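Local coordinates for uncharacterized protein (Nostoc punctiforme, PDB 2R3S) that probably transfers a methyl group from S-adenosylmethionine to a hydroxyl of a substrate not yet identified, as a putative O-methyltransferase, at residues Q139-M144 with S173-L178; L167-I172 with A190-V195; L242-V247 with A293-G298; Q252-I257 with S308-A313. All coordinates share one frame; numbering follows the deposited sequence.

Contact 1 (Q139-M144 with S173-L178). With EDO (1,2-ethanediol), chain E.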
loop_
_atom_site.group_PDB
_atom_site.type_symbol
_atom_site.label_atom_id
_atom_site.label_comp_id
_atom_site.label_asym_id
_atom_site.label_seq_id
_atom_site.Cartn_x
_atom_site.Cartn_y
_atom_site.Cartn_z
ATOM N N GLN A 139 5.957 -18.548 -11.271
ATOM C CA GLN A 139 5.471 -17.196 -11.540
ATOM C C GLN A 139 6.613 -16.186 -11.559
ATOM O O GLN A 139 6.656 -15.338 -12.450
ATOM C CB GLN A 139 4.384 -16.753 -10.550
ATOM C CG GLN A 139 3.021 -17.360 -10.812
ATOM C CD GLN A 139 2.593 -17.214 -12.261
ATOM O OE1 GLN A 139 2.433 -16.100 -12.759
ATOM N NE2 GLN A 139 2.446 -18.348 -12.954
ATOM N N PHE A 140 7.549 -16.282 -10.607
ATOM C CA PHE A 140 8.696 -15.388 -10.633
ATOM C C PHE A 140 9.433 -15.535 -11.957
ATOM O O PHE A 140 9.708 -14.542 -12.625
ATOM C CB PHE A 140 9.660 -15.646 -9.484
ATOM C CG PHE A 140 10.790 -14.644 -9.417
ATOM C CD1 PHE A 140 11.896 -14.767 -10.237
ATOM C CD2 PHE A 140 10.724 -13.571 -8.562
ATOM C CE1 PHE A 140 12.921 -13.844 -10.199
ATOM C CE2 PHE A 140 11.742 -12.632 -8.508
ATOM C CZ PHE A 140 12.850 -12.777 -9.320
ATOM N N ALA A 141 9.766 -16.776 -12.321
ATOM C CA ALA A 141 10.541 -17.039 -13.522
ATOM C C ALA A 141 9.873 -16.511 -14.805
ATOM O O ALA A 141 10.552 -16.026 -15.721
ATOM C CB ALA A 141 10.852 -18.544 -13.658
ATOM N N LYS A 142 8.556 -16.634 -14.892
ATOM C CA LYS A 142 7.829 -16.138 -16.054
ATOM C C LYS A 142 7.658 -14.623 -16.022
ATOM O O LYS A 142 7.770 -13.965 -17.053
ATOM C CB LYS A 142 6.438 -16.793 -16.165
ATOM C CG LYS A 142 6.432 -18.310 -16.373
ATOM C CD LYS A 142 5.007 -18.810 -16.676
ATOM C CE LYS A 142 4.842 -20.322 -16.586
ATOM N NZ LYS A 142 5.866 -21.058 -17.369
ATOM N N ALA A 143 7.358 -14.074 -14.854
ATOM C CA ALA A 143 6.871 -12.692 -14.754
ATOM C C ALA A 143 7.987 -11.668 -14.547
ATOM O O ALA A 143 7.834 -10.504 -14.898
ATOM C CB ALA A 143 5.841 -12.575 -13.612
HETATM N N MSE A 144 9.095 -12.087 -13.944
HETATM C CA MSE A 144 10.112 -11.145 -13.481
HETATM C C MSE A 144 11.342 -11.105 -14.395
HETATM O O MSE A 144 12.225 -10.277 -14.196
HETATM C CB MSE A 144 10.530 -11.484 -12.055
HETATM C CG MSE A 144 9.412 -11.456 -11.082
HETATM SE SE MSE A 144 8.784 -9.644 -10.731
HETATM C CE MSE A 144 10.315 -9.043 -9.662
ATOM N N SER A 173 19.641 -21.684 -8.212
ATOM C CA SER A 173 18.313 -21.080 -8.373
ATOM C C SER A 173 18.264 -20.271 -9.664
ATOM O O SER A 173 17.952 -19.086 -9.677
ATOM C CB SER A 173 17.865 -20.270 -7.156
ATOM O OG SER A 173 18.721 -19.176 -6.960
ATOM N N ALA A 174 18.553 -20.973 -10.753
ATOM C CA ALA A 174 18.549 -20.435 -12.097
ATOM C C ALA A 174 17.252 -19.671 -12.466
ATOM O O ALA A 174 17.294 -18.712 -13.228
ATOM C CB ALA A 174 18.826 -21.572 -13.078
ATOM N N SER A 175 16.110 -20.067 -11.908
ATOM C CA SER A 175 14.863 -19.339 -12.140
ATOM C C SER A 175 14.590 -19.249 -13.647
ATOM O O SER A 175 14.571 -20.273 -14.323
ATOM C CB SER A 175 14.915 -17.973 -11.417
ATOM O OG SER A 175 13.775 -17.188 -11.678
ATOM N N HIS A 176 14.348 -18.046 -14.166
ATOM C CA HIS A 176 14.264 -17.775 -15.612
ATOM C C HIS A 176 15.490 -18.179 -16.437
ATOM O O HIS A 176 15.437 -18.204 -17.682
ATOM C CB HIS A 176 14.011 -16.279 -15.830
ATOM C CG HIS A 176 14.821 -15.413 -14.926
ATOM N ND1 HIS A 176 16.148 -15.139 -15.164
ATOM C CD2 HIS A 176 14.521 -14.829 -13.744
ATOM C CE1 HIS A 176 16.630 -14.411 -14.175
ATOM N NE2 HIS A 176 15.665 -14.221 -13.292
ATOM N N GLY A 177 16.607 -18.421 -15.760
ATOM C CA GLY A 177 17.860 -18.810 -16.398
ATOM C C GLY A 177 18.684 -17.740 -17.089
ATOM O O GLY A 177 19.730 -18.039 -17.656
ATOM N N LEU A 178 18.269 -16.482 -17.019
ATOM C CA LEU A 178 18.915 -15.443 -17.836
ATOM C C LEU A 178 20.381 -15.158 -17.434
ATOM O O LEU A 178 21.177 -14.744 -18.278
ATOM C CB LEU A 178 18.108 -14.129 -17.846
ATOM C CG LEU A 178 16.692 -14.153 -18.448
ATOM C CD1 LEU A 178 16.135 -12.743 -18.604
ATOM C CD2 LEU A 178 16.650 -14.898 -19.781
HETATM C C1 EDO E . 16.526 -16.215 -8.654
HETATM O O1 EDO E . 17.470 -17.257 -8.209
HETATM C C2 EDO E . 15.039 -16.434 -8.328
HETATM O O2 EDO E . 14.580 -15.970 -7.046
#
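The loop after the first strand of the Rossmann-like methyltransferase domain, carrying S175 and H176, rests against F140 and A141 of helix 136-143. In class I methyltransferases this loop, motif I, borders the S-adenosylmethionine pocket, and a similar role is probable here. Its tip is a type II' beta turn from A174 to G177, with S175 at the second position. The turn is met edge-on by the F140 ring: S175 OG lies near the ring plane, 3.4 Å from F140 CD1, and H176 CD2 approaches the same rim at F140 CE1. With OG anti to the backbone N (chi1 176°), the serine hydroxyl also lies beside A141, whose CB touches H176 N at 3.6 Å. M144 CG sits 3.5 Å above one face of the F140 ring, toward the rim, and O2 of a 1,2-ethanediol, probably from the crystallisation liquor, lies over the other, likewise toward the rim. The diol C2 is 3.5 Å from S175 CB. An alanine in place of H176 would probably open a gap beside F140 CE1 and leave L178 N without its side-chain acceptor. A141 O lies 3.5 Å from H176 CB. The imidazole turns back over its own loop toward the start of helix 178-186, where H176 ND1 accepts from L178 N at 3.1 Å and 163°, the donor close to the ring plane.

Contact 2 (L167-I172 with A190-V195)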
loop_
_atom_site.group_PDB
_atom_site.type_symbol
_atom_site.label_atom_id
_atom_site.label_comp_id
_atom_site.label_asym_id
_atom_site.label_seq_id
_atom_site.Cartn_x
_atom_site.Cartn_y
_atom_site.Cartn_z
ATOM N N LEU A 167 34.579 -22.113 -18.883
ATOM C CA LEU A 167 34.167 -23.226 -19.686
ATOM C C LEU A 167 33.036 -23.962 -18.965
ATOM O O LEU A 167 32.236 -24.629 -19.617
ATOM C CB LEU A 167 35.373 -24.142 -20.000
ATOM C CG LEU A 167 36.625 -23.525 -20.687
ATOM C CD1 LEU A 167 37.520 -24.646 -21.217
ATOM C CD2 LEU A 167 36.318 -22.555 -21.826
ATOM N N LYS A 168 32.945 -23.837 -17.639
ATOM C CA LYS A 168 31.891 -24.529 -16.893
ATOM C C LYS A 168 31.214 -23.656 -15.822
ATOM O O LYS A 168 31.865 -23.172 -14.894
ATOM C CB LYS A 168 32.441 -25.817 -16.283
ATOM C CG LYS A 168 31.392 -26.880 -16.049
ATOM C CD LYS A 168 31.988 -28.161 -15.533
ATOM C CE LYS A 168 30.893 -29.102 -15.067
ATOM N NZ LYS A 168 31.427 -30.357 -14.530
ATOM N N VAL A 169 29.894 -23.507 -15.944
ATOM C CA VAL A 169 29.106 -22.555 -15.158
ATOM C C VAL A 169 27.949 -23.259 -14.435
ATOM O O VAL A 169 27.239 -24.066 -15.012
ATOM C CB VAL A 169 28.534 -21.415 -16.047
ATOM C CG1 VAL A 169 27.793 -20.362 -15.190
ATOM C CG2 VAL A 169 29.635 -20.770 -16.853
ATOM N N LEU A 170 27.809 -22.979 -13.152
ATOM C CA LEU A 170 26.694 -23.450 -12.371
ATOM C C LEU A 170 25.859 -22.214 -12.054
ATOM O O LEU A 170 26.414 -21.187 -11.612
ATOM C CB LEU A 170 27.188 -24.109 -11.075
ATOM C CG LEU A 170 26.195 -24.839 -10.182
ATOM C CD1 LEU A 170 25.587 -26.063 -10.860
ATOM C CD2 LEU A 170 26.896 -25.226 -8.862
ATOM N N ASP A 171 24.550 -22.306 -12.301
ATOM C CA ASP A 171 23.600 -21.228 -11.990
ATOM C C ASP A 171 22.604 -21.729 -10.960
ATOM O O ASP A 171 21.656 -22.411 -11.317
ATOM C CB ASP A 171 22.891 -20.756 -13.261
ATOM C CG ASP A 171 22.202 -19.388 -13.099
ATOM O OD1 ASP A 171 22.114 -18.891 -11.952
ATOM O OD2 ASP A 171 21.726 -18.827 -14.127
ATOM N N ILE A 172 22.826 -21.379 -9.684
ATOM C CA ILE A 172 22.039 -21.899 -8.568
ATOM C C ILE A 172 20.802 -21.027 -8.280
ATOM O O ILE A 172 20.919 -19.822 -8.049
ATOM C CB ILE A 172 22.901 -22.031 -7.268
ATOM C CG1 ILE A 172 24.033 -23.038 -7.474
ATOM C CG2 ILE A 172 22.036 -22.439 -6.066
ATOM C CD1 ILE A 172 25.032 -23.068 -6.347
ATOM N N ALA A 190 31.278 -21.942 -23.239
ATOM C CA ALA A 190 30.777 -22.146 -21.896
ATOM C C ALA A 190 29.680 -23.200 -21.937
ATOM O O ALA A 190 28.846 -23.204 -22.840
ATOM C CB ALA A 190 30.257 -20.837 -21.322
ATOM N N GLU A 191 29.702 -24.103 -20.964
ATOM C CA GLU A 191 28.609 -25.027 -20.727
ATOM C C GLU A 191 27.961 -24.624 -19.412
ATOM O O GLU A 191 28.665 -24.455 -18.408
ATOM C CB GLU A 191 29.119 -26.471 -20.635
ATOM C CG GLU A 191 29.756 -27.007 -21.936
ATOM C CD GLU A 191 28.740 -27.389 -22.997
ATOM O OE1 GLU A 191 27.604 -27.774 -22.641
ATOM O OE2 GLU A 191 29.088 -27.305 -24.197
ATOM N N ILE A 192 26.630 -24.502 -19.419
ATOM C CA ILE A 192 25.859 -23.984 -18.292
ATOM C C ILE A 192 25.042 -25.073 -17.629
ATOM O O ILE A 192 24.353 -25.854 -18.289
ATOM C CB ILE A 192 24.866 -22.867 -18.718
ATOM C CG1 ILE A 192 25.522 -21.853 -19.665
ATOM C CG2 ILE A 192 24.309 -22.193 -17.500
ATOM C CD1 ILE A 192 26.783 -21.162 -19.143
ATOM N N PHE A 193 25.128 -25.133 -16.314
ATOM C CA PHE A 193 24.323 -26.048 -15.542
ATOM C C PHE A 193 23.429 -25.246 -14.609
ATOM O O PHE A 193 23.918 -24.498 -13.738
ATOM C CB PHE A 193 25.213 -27.023 -14.765
ATOM C CG PHE A 193 25.996 -27.929 -15.648
ATOM C CD1 PHE A 193 27.105 -27.453 -16.323
ATOM C CD2 PHE A 193 25.615 -29.240 -15.825
ATOM C CE1 PHE A 193 27.833 -28.269 -17.172
ATOM C CE2 PHE A 193 26.333 -30.060 -16.649
ATOM C CZ PHE A 193 27.457 -29.569 -17.329
ATOM N N GLY A 194 22.126 -25.407 -14.792
ATOM C CA GLY A 194 21.137 -24.719 -13.987
ATOM C C GLY A 194 20.538 -25.603 -12.944
ATOM O O GLY A 194 20.090 -26.706 -13.244
ATOM N N VAL A 195 20.493 -25.105 -11.714
ATOM C CA VAL A 195 19.886 -25.829 -10.610
ATOM C C VAL A 195 18.645 -25.110 -10.160
ATOM O O VAL A 195 18.717 -23.952 -9.760
ATOM C CB VAL A 195 20.869 -25.930 -9.396
ATOM C CG1 VAL A 195 20.225 -26.664 -8.231
ATOM C CG2 VAL A 195 22.170 -26.625 -9.800
#
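At one edge of the F193 ring, in its plane, lies V169 O, 3.6 Å from F193 CD1. K168 crosses the ring obliquely: with CG anti to the backbone N (chi1 -154°) and an extended chain, it brings CE to 3.8 Å from F193 CE1. K168 NZ is 5.3 Å from the ring centroid, at most a weak cation-pi attraction; its firmer partner is N231 O. The F193 ring also meets that of H218, their planes at about 40°. Among the flat carboxylates, that of D171 turns away from the neighbouring strand and takes G180 N on OD2, while that of E191 reaches H218 NE2.

The backbones are joined by five hydrogen bonds that alternate in direction between the strands, from E191 N to L167 O at one end to V195 N to D171 O at the other. The last is the straightest, at 177°. Side chains then sort to the two faces of the sheet. V169 and I192 lie side by side and point the same way, V169 CB 3.6 Å from I192 CD1, under helix 178-186, where V183 and A184 receive them. On the opposite face, with K168 and F193, L170 reaches across to V195, of the next pair on that face: its CD1 meets V195 CG2 at 3.6 Å.

Two neighbouring parallel strands linked through a helix, 168-172, 178-186 and 191-196, form a beta-alpha-beta crossover, the opening unit of the Rossmann-like sheet of class I methyltransferases.

Contact 3 (L242-V247 with A293-G298); sequences LHHFDV and ATTPNG
H244 and T295 make one apolar touch of this contact: T295 CG2 meets the edge of the imidazole, in its plane, 3.7 Å from H244 CD2. D246 and N297 make another, their side chains alongside and pointing the same way, with D246 CB 3.5 Å from N297 CB. Backbone packing is tightest at G298, whose CA lies 3.0 Å from H243 O, an approach that fits a residue without a side chain.

Water supplies the polar links. One molecule donates to H244 O at 2.5 Å and accepts from N297 N at 2.9 Å. A second accepts from D246 N at 3.0 Å; its weak link to N297 ND2 is doubtful, as that side chain has a second conformer. D246 itself is an N-cap of helix 247-260, its OD1 also bonded to T249 OG1.

Within its own segment, T295 OG1 accepts from G298 N at 2.9 Å, an ST motif, and also bonds to M291 O. A valine in its place would probably leave both G298 N and M291 O without the hydroxyl that ties the turn back to helix 282-294.

The contact joins the turn between strand 233-239 and helix 247-260 to the end of helix 282-294. F287 of that helix meets H243 edge-to-face, and R54 of the second subunit binds G298 O.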
loop_
_atom_site.group_PDB
_atom_site.type_symbol
_atom_site.label_atom_id
_atom_site.label_comp_id
_atom_site.label_asym_id
_atom_site.label_seq_id
_atom_site.Cartn_x
_atom_site.Cartn_y
_atom_site.Cartn_z
ATOM N N LEU A 242 20.456 -16.182 -1.880
ATOM C CA LEU A 242 20.964 -16.334 -0.511
ATOM C C LEU A 242 20.104 -15.648 0.528
ATOM O O LEU A 242 20.014 -16.126 1.645
ATOM C CB LEU A 242 22.418 -15.851 -0.388
ATOM C CG LEU A 242 23.517 -16.736 -1.001
ATOM C CD1 LEU A 242 24.847 -16.077 -0.651
ATOM C CD2 LEU A 242 23.457 -18.212 -0.505
ATOM N N HIS A 243 19.456 -14.540 0.156
ATOM C CA HIS A 243 18.571 -13.796 1.079
ATOM C C HIS A 243 17.417 -14.555 1.730
ATOM O O HIS A 243 16.872 -14.101 2.746
ATOM C CB HIS A 243 18.017 -12.513 0.413
ATOM C CG HIS A 243 17.294 -12.710 -0.893
ATOM N ND1 HIS A 243 17.618 -11.988 -2.024
ATOM C CD2 HIS A 243 16.229 -13.480 -1.230
ATOM C CE1 HIS A 243 16.788 -12.307 -3.003
ATOM N NE2 HIS A 243 15.939 -13.217 -2.548
ATOM N N HIS A 244 17.029 -15.693 1.158
ATOM C CA HIS A 244 15.973 -16.568 1.723
ATOM C C HIS A 244 16.348 -17.374 2.970
ATOM O O HIS A 244 15.474 -17.851 3.685
ATOM C CB HIS A 244 15.530 -17.566 0.656
ATOM C CG HIS A 244 14.911 -16.923 -0.540
ATOM N ND1 HIS A 244 15.532 -16.896 -1.768
ATOM C CD2 HIS A 244 13.743 -16.245 -0.688
ATOM C CE1 HIS A 244 14.762 -16.243 -2.625
ATOM N NE2 HIS A 244 13.676 -15.832 -1.994
ATOM N N PHE A 245 17.638 -17.541 3.242
ATOM C CA PHE A 245 18.060 -18.513 4.263
ATOM C C PHE A 245 18.798 -17.857 5.420
ATOM O O PHE A 245 19.359 -16.786 5.239
ATOM C CB PHE A 245 18.935 -19.562 3.575
ATOM C CG PHE A 245 18.323 -20.104 2.308
ATOM C CD1 PHE A 245 17.279 -21.007 2.357
ATOM C CD2 PHE A 245 18.766 -19.678 1.073
ATOM C CE1 PHE A 245 16.709 -21.501 1.179
ATOM C CE2 PHE A 245 18.201 -20.142 -0.089
ATOM C CZ PHE A 245 17.169 -21.062 -0.040
ATOM N N ASP A 246 18.794 -18.483 6.604
ATOM C CA ASP A 246 19.693 -18.037 7.686
ATOM C C ASP A 246 21.158 -18.187 7.291
ATOM O O ASP A 246 21.493 -18.799 6.274
ATOM C CB ASP A 246 19.388 -18.665 9.074
ATOM C CG ASP A 246 19.441 -20.188 9.086
ATOM O OD1 ASP A 246 20.316 -20.779 8.439
ATOM O OD2 ASP A 246 18.593 -20.785 9.766
ATOM N N VAL A 247 22.021 -17.571 8.094
ATOM C CA VAL A 247 23.464 -17.539 7.855
ATOM C C VAL A 247 24.152 -18.931 7.817
ATOM O O VAL A 247 25.080 -19.152 7.029
ATOM C CB VAL A 247 24.160 -16.644 8.932
ATOM C CG1 VAL A 247 25.681 -16.846 8.907
ATOM C CG2 VAL A 247 23.792 -15.166 8.719
ATOM N N ALA A 293 8.260 -11.405 6.002
ATOM C CA ALA A 293 6.891 -11.798 5.707
ATOM C C ALA A 293 6.791 -13.178 5.047
ATOM O O ALA A 293 5.812 -13.878 5.251
ATOM C CB ALA A 293 6.167 -10.742 4.848
ATOM N N THR A 294 7.802 -13.569 4.278
ATOM C CA THR A 294 7.649 -14.687 3.357
ATOM C C THR A 294 8.552 -15.904 3.596
ATOM O O THR A 294 8.316 -16.938 2.996
ATOM C CB THR A 294 7.873 -14.245 1.898
ATOM O OG1 THR A 294 9.228 -13.818 1.717
ATOM C CG2 THR A 294 6.877 -13.161 1.455
ATOM N N THR A 295 9.597 -15.755 4.402
ATOM C CA THR A 295 10.579 -16.798 4.665
ATOM C C THR A 295 10.742 -16.925 6.201
ATOM O O THR A 295 10.409 -15.976 6.950
ATOM C CB THR A 295 11.956 -16.513 4.028
ATOM O OG1 THR A 295 12.632 -15.488 4.759
ATOM C CG2 THR A 295 11.861 -16.106 2.548
ATOM N N PRO A 296 11.166 -18.116 6.694
ATOM C CA PRO A 296 11.373 -18.276 8.147
ATOM C C PRO A 296 12.556 -17.518 8.764
ATOM O O PRO A 296 12.426 -17.074 9.881
ATOM C CB PRO A 296 11.536 -19.813 8.327
ATOM C CG PRO A 296 10.953 -20.414 7.038
ATOM C CD PRO A 296 11.337 -19.395 5.979
ATOM N N ASN A 297 13.689 -17.433 8.074
ATOM C CA ASN A 297 14.937 -16.866 8.568
ATOM C C ASN A 297 15.685 -16.042 7.506
ATOM O O ASN A 297 16.884 -15.812 7.657
ATOM C CB ASN A 297 15.920 -17.980 9.020
ATOM C CG ASN A 297 15.241 -19.186 9.675
ATOM O OD1 ASN A 297 14.635 -19.075 10.749
ATOM N ND2 ASN A 297 15.386 -20.365 9.044
ATOM N N GLY A 298 15.037 -15.678 6.402
ATOM C CA GLY A 298 15.721 -14.930 5.342
ATOM C C GLY A 298 15.958 -13.473 5.776
ATOM O O GLY A 298 15.363 -13.018 6.740
HETATM O O HOH W 1 14.598 -18.964 5.774
HETATM O O HOH W 2 17.266 -21.048 6.375
#

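Contact 4 (Q252-I257 with S308-A313); sequences QLLRKI and SMFSNA
Two helices of the Rossmann-like domain pack against each other here, helix 247-260 and helix 303-312, through a largely apolar contact centred on L254, which meets F310 and A313. Over the short segments their axes come within 9.2 Å and cross at -51°. Both contribute side chains to the layer over the central sheet: L254 also meets L238 of strand 233-239, and F310 rests on V267 and V269 of strand 265-271.

L254 shows how one branched side chain can fill such a crossing. Its CG stands anti to the carbonyl carbon (chi1 -64°), which sends the two methyl groups toward the other helix. CD1 sits over the centre of the F310 ring as a CH-pi contact, 3.8 Å from the centroid and 9° off the ring normal. CD2 drops toward the far rim of the same face, 3.6 Å from F310 CE1. The leucine and the phenylalanine thus meet at about a right angle, methyls on a flat surface. L254 CD1 also touches M309 CB at 3.9 Å, while the selenium end of M309 leads off toward V247 and C250. F310 is held further by F315, edge-to-face.

At the exposed flank R255 lies alongside A313, its CG 3.7 Å from A313 O, while N312 ND2 is engaged by E251 of the first helix. The small side chain of A313 is consistent with the close backbone approach here, R255 CA and A313 CA being 5.1 Å apart. A313 CB meets L254 CB at 3.5 Å, close for two carbons.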
loop_
_atom_site.group_PDB
_atom_site.type_symbol
_atom_site.label_atom_id
_atom_site.label_comp_id
_atom_site.label_asym_id
_atom_site.label_seq_id
_atom_site.Cartn_x
_atom_site.Cartn_y
_atom_site.Cartn_z
ATOM N N GLN A 252 26.477 -23.455 4.853
ATOM C CA GLN A 252 26.327 -24.819 4.337
ATOM C C GLN A 252 26.392 -24.826 2.813
ATOM O O GLN A 252 27.163 -25.593 2.221
ATOM C CB GLN A 252 25.001 -25.430 4.811
ATOM C CG GLN A 252 24.823 -26.934 4.508
ATOM C CD GLN A 252 23.403 -27.433 4.792
ATOM O OE1 GLN A 252 22.756 -28.016 3.924
ATOM N NE2 GLN A 252 22.914 -27.198 6.012
ATOM N N LEU A 253 25.637 -23.924 2.181
ATOM C CA LEU A 253 25.611 -23.851 0.729
ATOM C C LEU A 253 26.954 -23.406 0.164
ATOM O O LEU A 253 27.416 -23.978 -0.811
ATOM C CB LEU A 253 24.475 -22.943 0.222
ATOM C CG LEU A 253 24.191 -22.990 -1.295
ATOM C CD1 LEU A 253 23.399 -24.276 -1.729
ATOM C CD2 LEU A 253 23.487 -21.698 -1.743
ATOM N N LEU A 254 27.586 -22.405 0.769
ATOM C CA LEU A 254 28.845 -21.872 0.235
ATOM C C LEU A 254 30.008 -22.894 0.327
ATOM O O LEU A 254 30.936 -22.859 -0.498
ATOM C CB LEU A 254 29.222 -20.520 0.902
ATOM C CG LEU A 254 28.272 -19.304 0.686
ATOM C CD1 LEU A 254 28.769 -18.080 1.426
ATOM C CD2 LEU A 254 28.069 -18.965 -0.765
ATOM N N ARG A 255 29.942 -23.796 1.311
ATOM C CA ARG A 255 30.949 -24.884 1.447
ATOM C C ARG A 255 30.794 -25.916 0.326
ATOM O O ARG A 255 31.775 -26.312 -0.305
ATOM C CB ARG A 255 30.866 -25.557 2.826
ATOM C CG ARG A 255 31.610 -24.791 3.963
ATOM C CD ARG A 255 31.565 -25.549 5.321
ATOM N NE ARG A 255 30.213 -25.618 5.888
ATOM C CZ ARG A 255 29.724 -24.801 6.829
ATOM N NH1 ARG A 255 30.463 -23.819 7.365
ATOM N NH2 ARG A 255 28.473 -24.974 7.241
ATOM N N LYS A 256 29.556 -26.306 0.055
ATOM C CA LYS A 256 29.223 -27.175 -1.069
ATOM C C LYS A 256 29.687 -26.556 -2.388
ATOM O O LYS A 256 30.303 -27.201 -3.234
ATOM C CB LYS A 256 27.719 -27.408 -1.078
ATOM C CG LYS A 256 27.208 -28.337 -2.152
ATOM C CD LYS A 256 25.733 -28.616 -1.947
ATOM C CE LYS A 256 25.211 -29.638 -2.965
ATOM N NZ LYS A 256 23.851 -30.077 -2.646
ATOM N N ILE A 257 29.421 -25.280 -2.553
ATOM C CA ILE A 257 29.850 -24.589 -3.748
ATOM C C ILE A 257 31.366 -24.635 -3.854
ATOM O O ILE A 257 31.907 -24.794 -4.960
ATOM C CB ILE A 257 29.340 -23.126 -3.765
ATOM C CG1 ILE A 257 27.815 -23.118 -3.976
ATOM C CG2 ILE A 257 30.054 -22.327 -4.839
ATOM C CD1 ILE A 257 27.137 -21.786 -3.800
ATOM N N SER A 308 31.681 -12.174 5.699
ATOM C CA SER A 308 31.872 -13.124 6.795
ATOM C C SER A 308 31.395 -14.558 6.493
ATOM O O SER A 308 31.912 -15.517 7.059
ATOM C CB SER A 308 31.169 -12.610 8.038
ATOM O OG SER A 308 31.105 -13.611 9.023
HETATM N N MSE A 309 30.379 -14.702 5.644
HETATM C CA MSE A 309 29.882 -16.023 5.282
HETATM C C MSE A 309 30.866 -16.694 4.347
HETATM O O MSE A 309 31.193 -17.865 4.507
HETATM C CB MSE A 309 28.515 -15.915 4.621
HETATM C CG MSE A 309 27.437 -15.485 5.573
HETATM SE SE MSE A 309 25.698 -15.407 4.681
HETATM C CE MSE A 309 25.166 -13.564 5.212
ATOM N N PHE A 310 31.348 -15.942 3.375
ATOM C CA PHE A 310 32.352 -16.462 2.468
ATOM C C PHE A 310 33.659 -16.790 3.198
ATOM O O PHE A 310 34.247 -17.850 2.967
ATOM C CB PHE A 310 32.596 -15.493 1.331
ATOM C CG PHE A 310 31.603 -15.619 0.215
ATOM C CD1 PHE A 310 31.659 -16.699 -0.651
ATOM C CD2 PHE A 310 30.624 -14.650 0.016
ATOM C CE1 PHE A 310 30.758 -16.823 -1.700
ATOM C CE2 PHE A 310 29.713 -14.758 -1.034
ATOM C CZ PHE A 310 29.780 -15.863 -1.895
ATOM N N SER A 311 34.100 -15.889 4.071
ATOM C CA SER A 311 35.271 -16.132 4.913
ATOM C C SER A 311 35.125 -17.424 5.693
ATOM O O SER A 311 36.008 -18.256 5.627
ATOM C CB SER A 311 35.526 -14.970 5.886
ATOM O OG SER A 311 36.495 -15.329 6.867
ATOM N N ASN A 312 34.014 -17.594 6.400
ATOM C CA ASN A 312 33.712 -18.839 7.152
ATOM C C ASN A 312 33.478 -20.117 6.343
ATOM O O ASN A 312 33.468 -21.226 6.915
ATOM C CB ASN A 312 32.446 -18.665 8.003
ATOM C CG ASN A 312 32.622 -17.692 9.162
ATOM O OD1 ASN A 312 33.734 -17.277 9.491
ATOM N ND2 ASN A 312 31.500 -17.328 9.795
ATOM N N ALA A 313 33.205 -19.969 5.052
ATOM C CA ALA A 313 32.978 -21.110 4.173
ATOM C C ALA A 313 34.274 -21.527 3.508
ATOM O O ALA A 313 34.288 -22.502 2.766
ATOM C CB ALA A 313 31.919 -20.776 3.090
#

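The four contacts trace the methyltransferase domain from its probable cofactor loop to a helix layer on its sheet. Contact 1 and contact 2 share that loop: strand 168-172 leads directly into 173-178, their centres lie 16 Å apart, and A174 N probably bonds to V195 O at 3.1 Å. Contact 2 meets contact 4 on one face of the sheet, I172 CD1 lying 3.5 Å from I257 CD1. Contact 3 meets contact 4 where L242 CD2 touches L253 CD2 at 3.7 Å. Contacts 1 and 3 do not touch, their nearest atoms about 6 Å apart, yet H244, V195 and contact 1 each lie near a bound 1,2-ethanediol; such molecules may mark a pocket.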